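Local structure of uncharacterized protein (3EWL) at residues A[20-25]-A[118-123]; A[47-52]-A[87-92]; A[70-75]-A[98-103]; A[106-111]-A[124-129]. The protein is of unknown function, but this C-terminal part adopts a thioredoxin-like fold and may, like its relatives, take part in thiol chemistry. All coordinates share one frame; numbering follows the deposited sequence.

Interaction 1. Residues A[20-25]-A[118-123]; sequences SRMSRL and GRKRVI
K120 extends its side chain past M22 to the carbonyl oxygen of L25, so that one lysine joins the turn after strand 19-21 to the loop between strands 112-116 and 122-124. The lysine leaves a backbone in the left-handed region, in a turn where D117 OD1 receives the amide of R121. Its CG lies beside the backbone N and opposite the carbonyl carbon, and further bends at chi2 (-47°) and chi4 (99°) steer the amino group to the end of the short 3-10 turn 22-24. NZ is modelled 2.5 Å from L25 O as a hydrogen bond. This is very short, and L25 was deposited in two conformers, so the exact length is doubtful. M22 O lies 3.3 Å from the same NZ; that carbonyl also accepts the amide of L25, with L25 N at 3.0 Å from M22 O, which closes the turn.

M22, a selenomethionine, supplies the apolar half. Its CG is anti to the backbone N (chi1 -177°), and bends further along lay the selenium beside the lysine methylenes, SE standing 3.9 Å from K120 CD. The two chains run past each other in opposite directions. A long, flexible, unbranched chain, with selenium standing in for the sulfur of methionine, suits this buried place, where it also meets L32 and L116 of the main sheet.

Lysine fits because its methylenes tolerate apolar company while its ammonium seeks oxygen. The carbonyls around NZ probably offset part of its charge, making this a bridge from a side chain to a backbone turn rather than an ion pair.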
loop_
_atom_site.group_PDB
_atom_site.type_symbol
_atom_site.label_atom_id
_atom_site.label_comp_id
_atom_site.label_asym_id
_atom_site.label_seq_id
_atom_site.Cartn_x
_atom_site.Cartn_y
_atom_site.Cartn_z
ATOM N N SER A 20 -4.644 12.230 5.478
ATOM C CA SER A 20 -4.733 11.442 6.691
ATOM C C SER A 20 -3.392 10.804 7.026
ATOM O O SER A 20 -2.448 10.815 6.219
ATOM C CB SER A 20 -5.842 10.370 6.589
ATOM O OG SER A 20 -6.254 9.924 7.889
ATOM N N ARG A 21 -3.324 10.268 8.238
ATOM C CA ARG A 21 -2.186 9.511 8.683
ATOM C C ARG A 21 -2.530 8.040 8.465
ATOM O O ARG A 21 -3.667 7.632 8.637
ATOM C CB ARG A 21 -1.935 9.799 10.156
ATOM C CG ARG A 21 -0.545 10.276 10.454
ATOM C CD ARG A 21 -0.552 11.302 11.570
ATOM N NE ARG A 21 0.826 11.720 11.844
ATOM C CZ ARG A 21 1.483 11.475 12.981
ATOM N NH1 ARG A 21 2.731 11.894 13.123
ATOM N NH2 ARG A 21 0.899 10.832 13.993
HETATM N N MSE A 22 -1.540 7.263 8.063
HETATM C CA MSE A 22 -1.721 5.831 7.883
HETATM C C MSE A 22 -2.317 5.191 9.128
HETATM O O MSE A 22 -3.199 4.332 9.023
HETATM C CB MSE A 22 -0.398 5.168 7.512
HETATM C CG MSE A 22 -0.533 3.689 7.240
HETATM SE SE MSE A 22 -0.084 2.650 8.830
HETATM C CE MSE A 22 1.869 2.838 8.555
ATOM N N SER A 23 -1.829 5.596 10.297
ATOM C CA SER A 23 -2.196 4.954 11.566
ATOM C C SER A 23 -3.673 5.167 11.849
ATOM O O SER A 23 -4.242 4.415 12.608
ATOM C CB SER A 23 -1.373 5.493 12.747
ATOM O OG SER A 23 -1.511 6.906 12.846
ATOM N N ARG A 24 -4.278 6.171 11.221
ATOM C CA ARG A 24 -5.680 6.495 11.443
ATOM C C ARG A 24 -6.606 5.605 10.642
ATOM O O ARG A 24 -7.836 5.646 10.838
ATOM C CB ARG A 24 -5.984 7.958 11.081
ATOM C CG ARG A 24 -5.116 8.951 11.830
ATOM C CD ARG A 24 -5.652 9.232 13.191
ATOM N NE ARG A 24 -6.269 10.558 13.230
ATOM C CZ ARG A 24 -5.622 11.685 13.528
ATOM N NH1 ARG A 24 -4.316 11.666 13.823
ATOM N NH2 ARG A 24 -6.288 12.835 13.537
ATOM N N LEU A 25 -6.042 4.835 9.704
ATOM C CA LEU A 25 -6.827 3.877 8.931
ATOM C C LEU A 25 -6.986 2.612 9.745
ATOM O O LEU A 25 -6.035 1.864 9.938
ATOM C CB LEU A 25 -6.150 3.540 7.611
ATOM C CG LEU A 25 -6.160 4.624 6.539
ATOM C CD1 LEU A 25 -5.370 4.147 5.323
ATOM C CD2 LEU A 25 -7.590 4.980 6.143
ATOM N N GLY A 118 -3.340 -5.743 12.954
ATOM C CA GLY A 118 -4.316 -4.870 13.551
ATOM C C GLY A 118 -3.699 -3.734 14.333
ATOM O O GLY A 118 -4.296 -2.665 14.437
ATOM N N ARG A 119 -2.519 -3.959 14.892
ATOM C CA ARG A 119 -1.813 -2.879 15.611
ATOM C C ARG A 119 -0.840 -2.084 14.724
ATOM O O ARG A 119 -0.075 -1.262 15.219
ATOM C CB ARG A 119 -1.121 -3.432 16.874
ATOM C CG ARG A 119 -2.115 -3.417 18.064
ATOM C CD ARG A 119 -1.726 -4.267 19.312
ATOM N NE ARG A 119 -2.895 -4.342 20.213
ATOM C CZ ARG A 119 -2.849 -4.580 21.520
ATOM N NH1 ARG A 119 -1.677 -4.776 22.113
ATOM N NH2 ARG A 119 -3.978 -4.618 22.229
ATOM N N LYS A 120 -0.892 -2.330 13.414
ATOM C CA LYS A 120 0.038 -1.715 12.467
ATOM C C LYS A 120 1.431 -2.235 12.699
ATOM O O LYS A 120 2.429 -1.563 12.395
ATOM C CB LYS A 120 0.044 -0.191 12.597
ATOM C CG LYS A 120 -1.247 0.467 12.283
ATOM C CD LYS A 120 -1.818 -0.070 11.007
ATOM C CE LYS A 120 -3.327 0.071 11.017
ATOM N NZ LYS A 120 -3.659 1.255 10.264
ATOM N N ARG A 121 1.520 -3.432 13.258
ATOM C CA ARG A 121 2.808 -4.080 13.339
ATOM C C ARG A 121 3.164 -4.714 11.989
ATOM O O ARG A 121 2.280 -5.258 11.325
ATOM C CB ARG A 121 2.779 -5.105 14.455
ATOM C CG ARG A 121 3.704 -6.241 14.179
ATOM C CD ARG A 121 4.573 -6.492 15.361
ATOM N NE ARG A 121 3.887 -7.297 16.364
ATOM C CZ ARG A 121 4.533 -7.990 17.288
ATOM N NH1 ARG A 121 5.872 -7.970 17.310
ATOM N NH2 ARG A 121 3.838 -8.706 18.182
ATOM N N VAL A 122 4.440 -4.625 11.568
ATOM C CA VAL A 122 4.861 -5.214 10.300
ATOM C C VAL A 122 4.898 -6.746 10.445
ATOM O O VAL A 122 5.712 -7.282 11.209
ATOM C CB VAL A 122 6.249 -4.702 9.859
ATOM C CG1 VAL A 122 6.720 -5.474 8.651
ATOM C CG2 VAL A 122 6.238 -3.185 9.576
ATOM N N ILE A 123 3.979 -7.454 9.792
ATOM C CA ILE A 123 3.973 -8.916 9.909
ATOM C C ILE A 123 4.597 -9.573 8.676
ATOM O O ILE A 123 5.155 -10.651 8.769
ATOM C CB ILE A 123 2.563 -9.560 10.299
ATOM C CG1 ILE A 123 1.483 -9.243 9.310
ATOM C CG2 ILE A 123 2.081 -9.197 11.722
ATOM C CD1 ILE A 123 0.228 -10.115 9.528
#

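Interaction 2. Residues A[47-52]-A[87-92]; sequences KLFAEI and QGWIVG
F49 lies near the C-terminal end of helix 40-50, while W89 lies on extended backbone at the start of the edge strand. Past F49, E51 N reaches L48 O at 3.0 Å and I52 N reaches F49 O at 3.2 Å, and I52 then takes the N-cap position of helix 53-61. On the other side G88 has positive phi (97°), a conformation that favours glycine and turns the chain into W89.

Both CB atoms point across the gap, and only these two side chains bridge it. With CG of F49 anti to its backbone N (chi1 -171°), the ring presents a face to the indole. The meeting is T-shaped: the planes stand at 89° and the centroid of the F49 ring is 5.4 Å from that of the six-membered indole ring. W89 CZ2 sits over the rim of the phenyl face, 3.8 Å from F49 CD2. Large flat residues suit this buried place, since W89 also meets F33 edge-to-face and F49 meets F55. W89 lies near, without touching, C39 and C42, a CxxC pattern at a helix start as in thioredoxins, whose role here is unconfirmed. Helix 40-50 packed against the central sheet is the thioredoxin-like arrangement, made here by aromatic rings.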
loop_
_atom_site.group_PDB
_atom_site.type_symbol
_atom_site.label_atom_id
_atom_site.label_comp_id
_atom_site.label_asym_id
_atom_site.label_seq_id
_atom_site.Cartn_x
_atom_site.Cartn_y
_atom_site.Cartn_z
ATOM N N LYS A 47 -3.108 -6.199 -11.307
ATOM C CA LYS A 47 -3.917 -7.118 -12.111
ATOM C C LYS A 47 -4.088 -8.490 -11.454
ATOM O O LYS A 47 -5.196 -9.021 -11.414
ATOM C CB LYS A 47 -3.293 -7.279 -13.507
ATOM C CG LYS A 47 -4.098 -8.203 -14.439
ATOM C CD LYS A 47 -3.310 -8.618 -15.635
ATOM C CE LYS A 47 -4.155 -9.454 -16.564
ATOM N NZ LYS A 47 -4.279 -10.833 -16.029
ATOM N N LEU A 48 -2.999 -9.063 -10.941
ATOM C CA LEU A 48 -3.052 -10.399 -10.343
ATOM C C LEU A 48 -3.830 -10.391 -9.033
ATOM O O LEU A 48 -4.597 -11.300 -8.758
ATOM C CB LEU A 48 -1.652 -10.944 -10.064
ATOM C CG LEU A 48 -0.728 -11.393 -11.192
ATOM C CD1 LEU A 48 0.570 -11.941 -10.574
ATOM C CD2 LEU A 48 -1.387 -12.440 -12.085
ATOM N N PHE A 49 -3.593 -9.361 -8.217
ATOM C CA PHE A 49 -4.275 -9.212 -6.937
ATOM C C PHE A 49 -5.800 -9.322 -7.124
ATOM O O PHE A 49 -6.465 -10.008 -6.345
ATOM C CB PHE A 49 -3.883 -7.871 -6.276
ATOM C CG PHE A 49 -4.359 -7.723 -4.863
ATOM C CD1 PHE A 49 -3.502 -8.012 -3.797
ATOM C CD2 PHE A 49 -5.675 -7.314 -4.599
ATOM C CE1 PHE A 49 -3.937 -7.885 -2.469
ATOM C CE2 PHE A 49 -6.133 -7.175 -3.288
ATOM C CZ PHE A 49 -5.263 -7.462 -2.214
ATOM N N ALA A 50 -6.336 -8.681 -8.175
ATOM C CA ALA A 50 -7.793 -8.599 -8.414
ATOM C C ALA A 50 -8.361 -9.948 -8.834
ATOM O O ALA A 50 -9.582 -10.148 -8.768
ATOM C CB ALA A 50 -8.128 -7.546 -9.475
ATOM N N GLU A 51 -7.500 -10.858 -9.300
ATOM C CA GLU A 51 -7.969 -12.206 -9.642
ATOM C C GLU A 51 -7.722 -13.256 -8.570
ATOM O O GLU A 51 -7.815 -14.426 -8.859
ATOM C CB GLU A 51 -7.519 -12.679 -11.035
ATOM C CG GLU A 51 -6.054 -12.660 -11.299
ATOM C CD GLU A 51 -5.743 -12.107 -12.680
ATOM O OE1 GLU A 51 -4.680 -12.405 -13.239
ATOM O OE2 GLU A 51 -6.559 -11.354 -13.207
ATOM N N ILE A 52 -7.459 -12.829 -7.337
ATOM C CA ILE A 52 -7.464 -13.725 -6.165
ATOM C C ILE A 52 -8.734 -13.452 -5.310
ATOM O O ILE A 52 -8.817 -12.431 -4.616
ATOM C CB ILE A 52 -6.179 -13.545 -5.315
ATOM C CG1 ILE A 52 -4.921 -13.745 -6.191
ATOM C CG2 ILE A 52 -6.185 -14.504 -4.131
ATOM C CD1 ILE A 52 -3.631 -13.325 -5.517
ATOM N N GLN A 87 -10.105 -0.556 -7.889
ATOM C CA GLN A 87 -11.281 -0.128 -7.167
ATOM C C GLN A 87 -11.291 -0.629 -5.709
ATOM O O GLN A 87 -11.023 -1.790 -5.456
ATOM C CB GLN A 87 -12.501 -0.653 -7.928
ATOM C CG GLN A 87 -13.331 0.409 -8.545
ATOM C CD GLN A 87 -14.040 1.204 -7.461
ATOM O OE1 GLN A 87 -14.568 0.623 -6.482
ATOM N NE2 GLN A 87 -14.039 2.537 -7.604
ATOM N N GLY A 88 -11.581 0.237 -4.744
ATOM C CA GLY A 88 -11.550 -0.211 -3.335
ATOM C C GLY A 88 -10.250 0.093 -2.592
ATOM O O GLY A 88 -10.245 0.158 -1.369
ATOM N N TRP A 89 -9.140 0.244 -3.313
ATOM C CA TRP A 89 -7.860 0.654 -2.715
ATOM C C TRP A 89 -7.877 2.122 -2.403
ATOM O O TRP A 89 -8.421 2.929 -3.182
ATOM C CB TRP A 89 -6.691 0.407 -3.684
ATOM C CG TRP A 89 -6.401 -1.062 -3.969
ATOM C CD1 TRP A 89 -7.253 -2.147 -3.795
ATOM C CD2 TRP A 89 -5.193 -1.595 -4.524
ATOM N NE1 TRP A 89 -6.631 -3.306 -4.203
ATOM C CE2 TRP A 89 -5.360 -3.001 -4.625
ATOM C CE3 TRP A 89 -3.971 -1.019 -4.923
ATOM C CZ2 TRP A 89 -4.354 -3.843 -5.127
ATOM C CZ3 TRP A 89 -2.969 -1.848 -5.426
ATOM C CH2 TRP A 89 -3.164 -3.247 -5.520
ATOM N N ILE A 90 -7.291 2.477 -1.275
ATOM C CA ILE A 90 -7.016 3.862 -0.971
ATOM C C ILE A 90 -5.719 4.190 -1.705
ATOM O O ILE A 90 -4.763 3.455 -1.579
ATOM C CB ILE A 90 -6.871 4.046 0.537
ATOM C CG1 ILE A 90 -8.201 3.688 1.200
ATOM C CG2 ILE A 90 -6.435 5.515 0.923
ATOM C CD1 ILE A 90 -8.057 3.600 2.715
ATOM N N VAL A 91 -5.717 5.261 -2.510
ATOM C CA VAL A 91 -4.576 5.613 -3.347
ATOM C C VAL A 91 -4.057 6.971 -2.877
ATOM O O VAL A 91 -4.814 7.955 -2.925
ATOM C CB VAL A 91 -5.011 5.698 -4.818
ATOM C CG1 VAL A 91 -3.835 6.152 -5.701
ATOM C CG2 VAL A 91 -5.553 4.357 -5.248
ATOM N N GLY A 92 -2.811 7.024 -2.390
ATOM C CA GLY A 92 -2.290 8.237 -1.752
ATOM C C GLY A 92 -0.907 8.660 -2.218
ATOM O O GLY A 92 -0.149 7.845 -2.700
#

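Interaction 3. Residues A[70-75]-A[98-103]; sequences YPDENR and DIRTRQ
The guanidinium of R100 has the ring of P71 over one face and the carboxylate of D72 at its edge, a side-on bidentate salt bridge at a loop of the thioredoxin-like fold. This loop follows strand 64-70, and R100 rides on the short helix 98-101. Carboxylate and guanidinium are nearly coplanar, 16° apart. R100 NE donates to D72 OD1 at 2.7 Å, arriving on the syn side but a little out of the carboxylate plane. R100 NH2 meets the syn lone pair of D72 OD2 at 2.9 Å, almost straight at 171°. Two bonds to two oxygens leave the pair little freedom to rotate. P71 CG lies 4.0 Å from R100 NH2, a fitting partner because the delocalised cation is apolar on its faces.

The ring of Y70 is framed by its own loop: D72 N stands above its centre, and N74 N donates to Y70 OH at 2.9 Å. W78 meets this ring almost in parallel.

In R100, chi1 sets CG beside the backbone N and near P71 O, and the bend at chi2 (-69°) then directs CD and the guanidinium to D72. Deeper in, P71 CB touches I99 CG2 at 4.2 Å, the branched isoleucine filling the buried side that F10 and I107 also line. Beyond R100 the helix ends in a Schellman motif at Q103. A water joins the backbones, donating to P71 O at 2.7 Å and accepting from R100 N at 3.2 Å.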
loop_
_atom_site.group_PDB
_atom_site.type_symbol
_atom_site.label_atom_id
_atom_site.label_comp_id
_atom_site.label_asym_id
_atom_site.label_seq_id
_atom_site.Cartn_x
_atom_site.Cartn_y
_atom_site.Cartn_z
ATOM N N TYR A 70 2.284 6.453 -3.339
ATOM C CA TYR A 70 3.375 6.933 -4.219
ATOM C C TYR A 70 4.281 7.821 -3.370
ATOM O O TYR A 70 3.801 8.743 -2.744
ATOM C CB TYR A 70 2.800 7.714 -5.399
ATOM C CG TYR A 70 3.856 8.362 -6.287
ATOM C CD1 TYR A 70 4.881 7.600 -6.906
ATOM C CD2 TYR A 70 3.813 9.729 -6.530
ATOM C CE1 TYR A 70 5.849 8.221 -7.711
ATOM C CE2 TYR A 70 4.754 10.357 -7.336
ATOM C CZ TYR A 70 5.751 9.615 -7.939
ATOM O OH TYR A 70 6.666 10.307 -8.732
ATOM N N PRO A 71 5.591 7.504 -3.301
ATOM C CA PRO A 71 6.493 8.184 -2.388
ATOM C C PRO A 71 7.358 9.248 -3.024
ATOM O O PRO A 71 8.083 9.941 -2.289
ATOM C CB PRO A 71 7.393 7.062 -1.860
ATOM C CG PRO A 71 7.397 6.042 -2.963
ATOM C CD PRO A 71 6.157 6.229 -3.814
ATOM N N ASP A 72 7.275 9.398 -4.352
ATOM C CA ASP A 72 8.193 10.301 -5.062
ATOM C C ASP A 72 7.533 11.620 -5.474
ATOM O O ASP A 72 6.545 12.028 -4.815
ATOM C CB ASP A 72 8.963 9.546 -6.150
ATOM C CG ASP A 72 9.834 8.422 -5.533
ATOM O OD1 ASP A 72 10.601 8.754 -4.603
ATOM O OD2 ASP A 72 9.730 7.216 -5.903
ATOM N N GLU A 73 8.061 12.304 -6.492
ATOM C CA GLU A 73 7.735 13.735 -6.655
ATOM C C GLU A 73 6.889 14.138 -7.857
ATOM O O GLU A 73 6.416 15.286 -7.954
ATOM C CB GLU A 73 9.013 14.563 -6.587
ATOM C CG GLU A 73 9.250 15.068 -5.160
ATOM C CD GLU A 73 10.644 15.602 -4.931
ATOM O OE1 GLU A 73 11.179 16.315 -5.816
ATOM O OE2 GLU A 73 11.207 15.309 -3.848
ATOM N N ASN A 74 6.682 13.185 -8.764
ATOM C CA ASN A 74 5.785 13.380 -9.916
ATOM C C ASN A 74 4.303 13.361 -9.573
ATOM O O ASN A 74 3.574 12.464 -10.022
ATOM C CB ASN A 74 6.008 12.284 -10.937
ATOM C CG ASN A 74 6.854 12.718 -12.041
ATOM O OD1 ASN A 74 8.024 13.109 -11.823
ATOM N ND2 ASN A 74 6.299 12.668 -13.277
ATOM N N ARG A 75 3.852 14.365 -8.817
ATOM C CA ARG A 75 2.442 14.465 -8.387
ATOM C C ARG A 75 1.394 14.516 -9.546
ATOM O O ARG A 75 0.295 13.986 -9.380
ATOM C CB ARG A 75 2.238 15.644 -7.407
ATOM C CG ARG A 75 2.127 16.992 -8.046
ATOM C CD ARG A 75 1.072 17.795 -7.270
ATOM N NE ARG A 75 1.683 18.788 -6.407
ATOM C CZ ARG A 75 1.095 19.426 -5.394
ATOM N NH1 ARG A 75 1.819 20.303 -4.708
ATOM N NH2 ARG A 75 -0.165 19.183 -5.031
ATOM N N ASP A 98 8.417 12.643 3.431
ATOM C CA ASP A 98 9.243 12.112 4.538
ATOM C C ASP A 98 9.563 10.626 4.438
ATOM O O ASP A 98 10.527 10.173 5.068
ATOM C CB ASP A 98 8.614 12.400 5.907
ATOM C CG ASP A 98 7.104 12.084 5.943
ATOM O OD1 ASP A 98 6.503 12.203 7.032
ATOM O OD2 ASP A 98 6.507 11.734 4.894
ATOM N N ILE A 99 8.769 9.860 3.684
ATOM C CA ILE A 99 9.090 8.442 3.471
ATOM C C ILE A 99 10.472 8.292 2.811
ATOM O O ILE A 99 11.289 7.504 3.245
ATOM C CB ILE A 99 8.010 7.726 2.646
ATOM C CG1 ILE A 99 6.752 7.492 3.515
ATOM C CG2 ILE A 99 8.551 6.342 2.099
ATOM C CD1 ILE A 99 5.550 7.068 2.704
ATOM N N ARG A 100 10.740 9.098 1.799
ATOM C CA ARG A 100 12.050 9.120 1.191
ATOM C C ARG A 100 13.044 9.893 2.042
ATOM O O ARG A 100 14.071 9.367 2.360
ATOM C CB ARG A 100 11.975 9.706 -0.215
ATOM C CG ARG A 100 11.176 8.827 -1.199
ATOM C CD ARG A 100 11.896 7.507 -1.539
ATOM N NE ARG A 100 11.411 6.942 -2.806
ATOM C CZ ARG A 100 11.556 5.664 -3.147
ATOM N NH1 ARG A 100 12.199 4.829 -2.325
ATOM N NH2 ARG A 100 11.069 5.208 -4.294
ATOM N N THR A 101 12.749 11.124 2.437
ATOM C CA THR A 101 13.792 11.915 3.106
ATOM C C THR A 101 14.222 11.347 4.450
ATOM O O THR A 101 15.352 11.527 4.825
ATOM C CB THR A 101 13.460 13.425 3.222
ATOM O OG1 THR A 101 12.273 13.595 3.983
ATOM C CG2 THR A 101 13.251 14.024 1.849
ATOM N N ARG A 102 13.347 10.638 5.161
ATOM C CA ARG A 102 13.753 9.960 6.391
ATOM C C ARG A 102 13.909 8.450 6.181
ATOM O O ARG A 102 14.191 7.725 7.125
ATOM C CB ARG A 102 12.773 10.231 7.531
ATOM C CG ARG A 102 12.567 11.699 7.826
ATOM C CD ARG A 102 11.766 11.925 9.108
ATOM N NE ARG A 102 11.567 13.358 9.402
ATOM C CZ ARG A 102 10.856 13.816 10.435
ATOM N NH1 ARG A 102 10.272 12.958 11.270
ATOM N NH2 ARG A 102 10.734 15.124 10.647
ATOM N N GLN A 103 13.715 7.980 4.944
ATOM C CA GLN A 103 13.884 6.570 4.639
ATOM C C GLN A 103 12.993 5.701 5.548
ATOM O O GLN A 103 13.473 4.762 6.164
ATOM C CB GLN A 103 15.358 6.207 4.813
ATOM C CG GLN A 103 15.698 4.849 4.362
ATOM C CD GLN A 103 16.456 4.905 3.068
ATOM O OE1 GLN A 103 16.154 4.168 2.118
ATOM N NE2 GLN A 103 17.453 5.797 3.013
HETATM O O HOH W 1 8.349 10.499 0.298
#

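Interaction 4. Residues A[106-111]-A[124-129]; sequences DIRATP and LKDTSM
R108 and D126 form a salt bridge at the surface of the thioredoxin-like fold, joining the loop that carries the cis-proline P111 to the loop before helix 129-137. The tight part of the contact is a single grip. R108 NE donates to D126 OD2 at 2.7 Å and 175°; D126 OD2 lies in the guanidinium plane and receives the N-H on its syn lone pair. R108 NH1 adds a weak bond to the same D126 OD2 at 3.4 Å. The guanidinium and carboxylate planes are 55° apart and the chains cross at about a right angle, and both nitrogens address the same oxygen, D126 OD2, instead of one nitrogen meeting each oxygen.

Arginine suits an exposed loop, its bend at chi3 (-74°) swinging NE around to the acid. D126 occupies a left-handed backbone position that aspartate tolerates well, and its CG, anti to the backbone N, projects toward R108.

The looser side lies around D106 and K125. Their opposite charges do not touch, D106 OD2 being 5.4 Å from K125 NZ, so any attraction is probably modest and screened by solvent. In contrast, T110 touches C39 and C42, and P111 touches N41, placing the cis-proline loop beside the CxxC helix as in thioredoxins. On the solvent side a water accepts from D106 N at 2.9 Å and, weakly, from K125 NZ at 3.3 Å.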
loop_
_atom_site.group_PDB
_atom_site.type_symbol
_atom_site.label_atom_id
_atom_site.label_comp_id
_atom_site.label_asym_id
_atom_site.label_seq_id
_atom_site.Cartn_x
_atom_site.Cartn_y
_atom_site.Cartn_z
ATOM N N ASP A 106 12.208 0.852 3.390
ATOM C CA ASP A 106 13.268 0.559 2.416
ATOM C C ASP A 106 12.577 0.190 1.102
ATOM O O ASP A 106 12.222 -0.982 0.853
ATOM C CB ASP A 106 14.180 -0.570 2.906
ATOM C CG ASP A 106 15.366 -0.854 1.931
ATOM O OD1 ASP A 106 15.655 -0.022 1.034
ATOM O OD2 ASP A 106 15.994 -1.930 2.064
ATOM N N ILE A 107 12.313 1.193 0.285
ATOM C CA ILE A 107 11.553 0.911 -0.947
ATOM C C ILE A 107 12.608 0.656 -2.043
ATOM O O ILE A 107 12.984 1.576 -2.799
ATOM C CB ILE A 107 10.495 2.025 -1.255
ATOM C CG1 ILE A 107 9.397 2.017 -0.178
ATOM C CG2 ILE A 107 9.878 1.881 -2.666
ATOM C CD1 ILE A 107 8.655 3.317 -0.058
ATOM N N ARG A 108 13.094 -0.592 -2.079
ATOM C CA ARG A 108 14.182 -1.013 -2.974
ATOM C C ARG A 108 13.798 -0.904 -4.445
ATOM O O ARG A 108 14.663 -0.836 -5.293
ATOM C CB ARG A 108 14.555 -2.482 -2.759
ATOM C CG ARG A 108 14.753 -2.922 -1.349
ATOM C CD ARG A 108 15.330 -4.349 -1.366
ATOM N NE ARG A 108 14.407 -5.448 -1.714
ATOM C CZ ARG A 108 14.520 -6.263 -2.776
ATOM N NH1 ARG A 108 13.636 -7.242 -2.953
ATOM N NH2 ARG A 108 15.495 -6.121 -3.665
ATOM N N ALA A 109 12.500 -0.940 -4.724
ATOM C CA ALA A 109 11.959 -1.154 -6.070
ATOM C C ALA A 109 10.459 -0.882 -5.997
ATOM O O ALA A 109 9.907 -0.793 -4.894
ATOM C CB ALA A 109 12.203 -2.588 -6.532
ATOM N N THR A 110 9.803 -0.717 -7.152
ATOM C CA THR A 110 8.337 -0.627 -7.161
ATOM C C THR A 110 7.848 -1.800 -7.934
ATOM O O THR A 110 8.318 -2.032 -9.033
ATOM C CB THR A 110 7.788 0.690 -7.763
ATOM O OG1 THR A 110 8.217 0.826 -9.121
ATOM C CG2 THR A 110 8.266 1.883 -6.976
ATOM N N PRO A 111 6.889 -2.552 -7.377
ATOM C CA PRO A 111 6.190 -2.371 -6.091
ATOM C C PRO A 111 7.029 -2.901 -4.930
ATOM O O PRO A 111 7.861 -3.760 -5.122
ATOM C CB PRO A 111 4.928 -3.230 -6.252
ATOM C CG PRO A 111 5.367 -4.369 -7.201
ATOM C CD PRO A 111 6.365 -3.706 -8.153
ATOM N N LEU A 124 4.508 -8.936 7.510
ATOM C CA LEU A 124 5.336 -9.362 6.379
ATOM C C LEU A 124 6.014 -8.129 5.831
ATOM O O LEU A 124 5.340 -7.124 5.540
ATOM C CB LEU A 124 4.536 -10.063 5.260
ATOM C CG LEU A 124 3.883 -11.424 5.481
ATOM C CD1 LEU A 124 3.128 -11.837 4.210
ATOM C CD2 LEU A 124 4.926 -12.508 5.836
ATOM N N LYS A 125 7.338 -8.220 5.691
ATOM C CA LYS A 125 8.180 -7.118 5.231
ATOM C C LYS A 125 8.665 -7.297 3.772
ATOM O O LYS A 125 9.202 -8.335 3.438
ATOM C CB LYS A 125 9.371 -6.930 6.187
ATOM C CG LYS A 125 10.594 -6.319 5.489
ATOM C CD LYS A 125 11.496 -5.534 6.373
ATOM C CE LYS A 125 12.400 -4.712 5.467
ATOM N NZ LYS A 125 12.945 -3.603 6.242
ATOM N N ASP A 126 8.466 -6.302 2.901
ATOM C CA ASP A 126 8.970 -6.373 1.512
ATOM C C ASP A 126 8.681 -7.759 0.905
ATOM O O ASP A 126 9.590 -8.483 0.439
ATOM C CB ASP A 126 10.468 -6.093 1.471
ATOM C CG ASP A 126 11.029 -6.023 0.033
ATOM O OD1 ASP A 126 10.241 -5.943 -0.940
ATOM O OD2 ASP A 126 12.278 -6.006 -0.114
ATOM N N THR A 127 7.407 -8.111 0.890
ATOM C CA THR A 127 7.012 -9.479 0.673
ATOM C C THR A 127 6.534 -9.727 -0.769
ATOM O O THR A 127 6.630 -8.826 -1.643
ATOM C CB THR A 127 6.002 -9.873 1.779
ATOM O OG1 THR A 127 5.701 -11.264 1.701
ATOM C CG2 THR A 127 4.722 -9.027 1.685
ATOM N N SER A 128 6.077 -10.948 -1.031
ATOM C CA SER A 128 5.576 -11.318 -2.352
ATOM C C SER A 128 4.178 -11.919 -2.364
ATOM O O SER A 128 3.652 -12.312 -1.323
ATOM C CB SER A 128 6.539 -12.285 -3.042
ATOM O OG SER A 128 7.444 -11.556 -3.869
HETATM N N MSE A 129 3.609 -12.010 -3.567
HETATM C CA MSE A 129 2.261 -12.473 -3.764
HETATM C C MSE A 129 2.071 -13.879 -3.161
HETATM O O MSE A 129 1.093 -14.146 -2.429
HETATM C CB MSE A 129 1.915 -12.427 -5.259
HETATM C CG MSE A 129 0.467 -12.765 -5.547
HETATM SE SE MSE A 129 -0.719 -11.319 -4.961
HETATM C CE MSE A 129 -0.654 -10.239 -6.570
HETATM O O HOH W 2 12.076 -0.458 5.960
#

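How the interactions relate
From the N terminus, residues 20-25 open interaction 1, whose long loop closes only at 118-123 and contains interactions 2 and 3 nested within it. Those two cross each other: 47-52 waits for 87-92, while 70-75 opens in between and closes at 98-103; strands 64-70 and 90-93 join them through a probable hydrogen bond between G92 O and Y70 N. Interaction 4 begins at 106-111, inside the first loop, and ends at 124-129, beyond it, so it crosses interaction 1. M129 packs on L48, F49 and I52, and I107 on P71 and I99. Together they tie both edges of the central sheet to its flanking helices and loops.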